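Side-chain contacts in separin (Saccharomyces cerevisiae, PDB 5U1T), which cleaves the cohesin subunit MCD1/SCC1 at the onset of anaphase as a caspase-like cysteine protease and is held inactive by securin through most of the cell cycle: residues 526-529 and 530-534; 563-566 and 567-570. All blocks are in the same frame, centred on the assembly; numbering follows the deposited sequence.

Contacts 1 and 2 are both local, each made along a single helix: contact 1 on helix 523-533, contact 2 on helix 557-572. Both are largely buried and lie in the helical part of the chain, away from the predicted active-site cysteine. Their centres are about 10 Å apart, and the two helices pack on each other, with Met527, Cys530 and Ser531 against Tyr564. The chemistry differs. Contact 1 covers the last turns of its helix, where a serine hydroxyl bonds to the backbone and an arginine chain lies over a phenylalanine ring. Contact 2 lies within its helix and adds looser aliphatic, aromatic and thioether packing to regular backbone bonds.

Contact 1: 526-529 and 530-534; sequences RMIF and CSLRG
Arg526 O accepts a hydrogen bond from the backbone N of Cys530 at 2.9 Å, an ordinary helical bond. Met527 O takes two donors from Ser531. The backbone N bonds to it at 3.2 Å, and the hydroxyl OG also donates to it at 3.0 Å. The two donors reach the oxygen from opposite faces of its carbonyl plane. Ser531 OG stands beside its own backbone N (chi1 -65°), which turns it back along the helix to that carbonyl. Ile528 O accepts a hydrogen bond from Leu532 N, and Ile528 CG2 lies 3.6 Å from Leu532 CD2, the two side chains running side by side. Phe529 and Arg533 form the main side-chain pair. Arg533 CG sits over the centre of the Phe529 ring, 4.0 Å from its centroid, in a CH-pi contact. The ring and guanidinium planes are 31° apart. The Arg533 chain bends at chi2 and chi3, and its guanidinium bonds to the carbonyls of Ser511 and Ile513. An alanine in place of Phe529 would remove the ring, would probably leave Arg533 CG and CD without their packing surface, and is likely to open a gap toward Trp521 and helix 501-509. The helix closes at Arg533, and Gly534 leaves it with positive phi. Around this helix end, Met527, Ile528 and Cys530 meet helix 557-572, Ile528 and Leu532 face helix 470-485, and Phe529 packs on helix 501-509.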
# COMPACT_ATOMS: atom_id res chain seq x y z
N ARG A 526 -2.69 -29.95 -12.10
CA ARG A 526 -2.92 -29.59 -10.71
C ARG A 526 -2.19 -28.31 -10.35
O ARG A 526 -2.68 -27.53 -9.54
CB ARG A 526 -2.49 -30.72 -9.79
CG ARG A 526 -3.15 -32.02 -10.14
CD ARG A 526 -2.74 -33.07 -9.16
NE ARG A 526 -3.15 -32.69 -7.82
CZ ARG A 526 -2.78 -33.32 -6.72
NH1 ARG A 526 -3.21 -32.89 -5.54
NH2 ARG A 526 -1.98 -34.39 -6.79
N MET A 527 -1.03 -28.10 -10.97
CA MET A 527 -0.23 -26.89 -10.70
C MET A 527 -0.93 -25.65 -11.21
O MET A 527 -0.95 -24.65 -10.52
CB MET A 527 1.16 -26.99 -11.33
CG MET A 527 2.08 -27.87 -10.52
SD MET A 527 3.69 -28.15 -11.25
CE MET A 527 4.50 -26.58 -11.05
N ILE A 528 -1.50 -25.71 -12.40
CA ILE A 528 -2.27 -24.57 -12.88
C ILE A 528 -3.44 -24.36 -11.92
O ILE A 528 -3.73 -23.23 -11.54
CB ILE A 528 -2.75 -24.76 -14.32
CG1 ILE A 528 -1.56 -24.73 -15.28
CG2 ILE A 528 -3.71 -23.65 -14.71
CD1 ILE A 528 -1.90 -24.92 -16.74
N PHE A 529 -4.08 -25.45 -11.49
CA PHE A 529 -5.24 -25.39 -10.60
C PHE A 529 -4.95 -24.69 -9.26
O PHE A 529 -5.68 -23.79 -8.85
CB PHE A 529 -5.75 -26.81 -10.33
CG PHE A 529 -6.97 -26.86 -9.49
CD1 PHE A 529 -8.19 -26.45 -9.99
CD2 PHE A 529 -6.90 -27.35 -8.19
CE1 PHE A 529 -9.33 -26.50 -9.21
CE2 PHE A 529 -8.04 -27.41 -7.40
CZ PHE A 529 -9.26 -26.99 -7.91
N CYS A 530 -3.90 -25.13 -8.59
CA CYS A 530 -3.42 -24.52 -7.36
C CYS A 530 -3.12 -23.02 -7.49
O CYS A 530 -3.49 -22.21 -6.63
CB CYS A 530 -2.16 -25.23 -6.89
SG CYS A 530 -2.46 -26.90 -6.34
N SER A 531 -2.44 -22.67 -8.57
CA SER A 531 -2.06 -21.30 -8.83
C SER A 531 -3.29 -20.44 -9.00
O SER A 531 -3.30 -19.29 -8.58
CB SER A 531 -1.16 -21.20 -10.05
OG SER A 531 0.06 -21.87 -9.78
N LEU A 532 -4.31 -21.01 -9.63
CA LEU A 532 -5.57 -20.31 -9.85
C LEU A 532 -6.31 -20.14 -8.53
O LEU A 532 -7.00 -19.15 -8.32
CB LEU A 532 -6.45 -21.05 -10.87
CG LEU A 532 -6.40 -20.71 -12.37
CD1 LEU A 532 -6.85 -19.29 -12.63
CD2 LEU A 532 -5.01 -20.85 -12.91
N ARG A 533 -6.16 -21.11 -7.63
CA ARG A 533 -6.96 -21.17 -6.41
C ARG A 533 -6.36 -20.50 -5.20
O ARG A 533 -7.06 -20.27 -4.23
CB ARG A 533 -7.22 -22.62 -6.03
CG ARG A 533 -8.10 -23.35 -6.99
CD ARG A 533 -9.01 -24.20 -6.18
NE ARG A 533 -10.36 -23.68 -6.24
CZ ARG A 533 -11.38 -24.19 -5.58
NH1 ARG A 533 -11.21 -25.24 -4.79
NH2 ARG A 533 -12.57 -23.64 -5.72
N GLY A 534 -5.06 -20.23 -5.24
CA GLY A 534 -4.35 -19.75 -4.07
C GLY A 534 -4.26 -20.82 -3.00
O GLY A 534 -4.17 -20.51 -1.81

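Contact 2: 563-566 and 567-570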
# COMPACT_ATOMS: atom_id res chain seq x y z
N VAL A 563 5.09 -20.00 -12.09
CA VAL A 563 3.84 -19.38 -11.62
C VAL A 563 3.44 -20.05 -10.32
O VAL A 563 2.91 -19.41 -9.41
CB VAL A 563 2.69 -19.50 -12.63
CG1 VAL A 563 1.34 -19.08 -12.00
CG2 VAL A 563 2.99 -18.68 -13.85
N TYR A 564 3.71 -21.34 -10.24
CA TYR A 564 3.35 -22.09 -9.06
C TYR A 564 4.25 -21.64 -7.89
O TYR A 564 3.75 -21.39 -6.80
CB TYR A 564 3.46 -23.61 -9.33
CG TYR A 564 3.09 -24.46 -8.14
CD1 TYR A 564 1.77 -24.79 -7.88
CD2 TYR A 564 4.07 -24.91 -7.27
CE1 TYR A 564 1.44 -25.56 -6.77
CE2 TYR A 564 3.76 -25.67 -6.17
CZ TYR A 564 2.45 -26.00 -5.92
OH TYR A 564 2.17 -26.77 -4.80
N LEU A 565 5.55 -21.51 -8.13
CA LEU A 565 6.47 -21.15 -7.06
C LEU A 565 6.23 -19.71 -6.55
O LEU A 565 6.21 -19.47 -5.34
CB LEU A 565 7.92 -21.33 -7.53
CG LEU A 565 8.32 -22.78 -7.77
CD1 LEU A 565 9.71 -22.84 -8.33
CD2 LEU A 565 8.24 -23.57 -6.51
N LEU A 566 6.04 -18.77 -7.47
CA LEU A 566 5.64 -17.43 -7.09
C LEU A 566 4.46 -17.44 -6.13
O LEU A 566 4.53 -16.89 -5.02
CB LEU A 566 5.28 -16.63 -8.32
CG LEU A 566 4.82 -15.23 -7.93
CD1 LEU A 566 6.04 -14.40 -7.62
CD2 LEU A 566 3.95 -14.59 -9.01
N ASN A 567 3.38 -18.09 -6.55
CA ASN A 567 2.15 -18.10 -5.77
C ASN A 567 2.28 -18.93 -4.51
O ASN A 567 1.66 -18.61 -3.50
CB ASN A 567 0.98 -18.57 -6.62
CG ASN A 567 0.48 -17.49 -7.55
OD1 ASN A 567 0.99 -17.32 -8.67
ND2 ASN A 567 -0.53 -16.74 -7.11
N LEU A 568 3.11 -19.97 -4.55
CA LEU A 568 3.43 -20.73 -3.34
C LEU A 568 4.12 -19.85 -2.28
O LEU A 568 3.67 -19.78 -1.12
CB LEU A 568 4.31 -21.94 -3.68
CG LEU A 568 4.85 -22.74 -2.48
CD1 LEU A 568 3.74 -23.43 -1.71
CD2 LEU A 568 5.87 -23.77 -2.91
N ASP A 569 5.20 -19.18 -2.69
CA ASP A 569 5.90 -18.17 -1.88
C ASP A 569 4.95 -17.16 -1.25
O ASP A 569 4.94 -17.01 -0.03
CB ASP A 569 6.93 -17.42 -2.72
CG ASP A 569 8.26 -18.09 -2.72
OD1 ASP A 569 8.41 -19.08 -1.97
OD2 ASP A 569 9.17 -17.65 -3.46
N MET A 570 4.17 -16.48 -2.08
CA MET A 570 3.24 -15.50 -1.58
C MET A 570 2.30 -16.13 -0.57
O MET A 570 2.04 -15.56 0.49
CB MET A 570 2.47 -14.86 -2.73
CG MET A 570 3.32 -13.93 -3.56
SD MET A 570 2.37 -13.32 -4.96
CE MET A 570 2.42 -11.57 -4.77
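This is a local contact between residues three and four apart along helix 557-572, in the helical part of the chain, and most of its residues are buried. Val563 O, Tyr564 O, Leu565 O and Leu566 O each accept a hydrogen bond from the backbone N four residues on. Leu568 N bonds to Tyr564 O at 2.7 Å. The side chains meet more loosely. With CG anti to the backbone N (chi1 174°), the Leu568 side chain runs outward from the helix, and its CD2 branch leans back to lie 4.3 Å from Tyr564 CE2 and 4.3 Å from Leu565 CD2. One methyl thus touches both an aromatic ring and a leucine branch. On another side of the helix, Met570 SD comes within 4.3 Å of Leu566 CG. The carboxylate of Asp569 accepts a hydrogen bond from the backbone N of Asn577 through OD2, tying the helix to the loop that follows. Tyr564 packs on helix 523-533 and meets Phe536 edge-to-face. Val563 and Met570 face helix 602-617, and Met570 also touches helix 782-805.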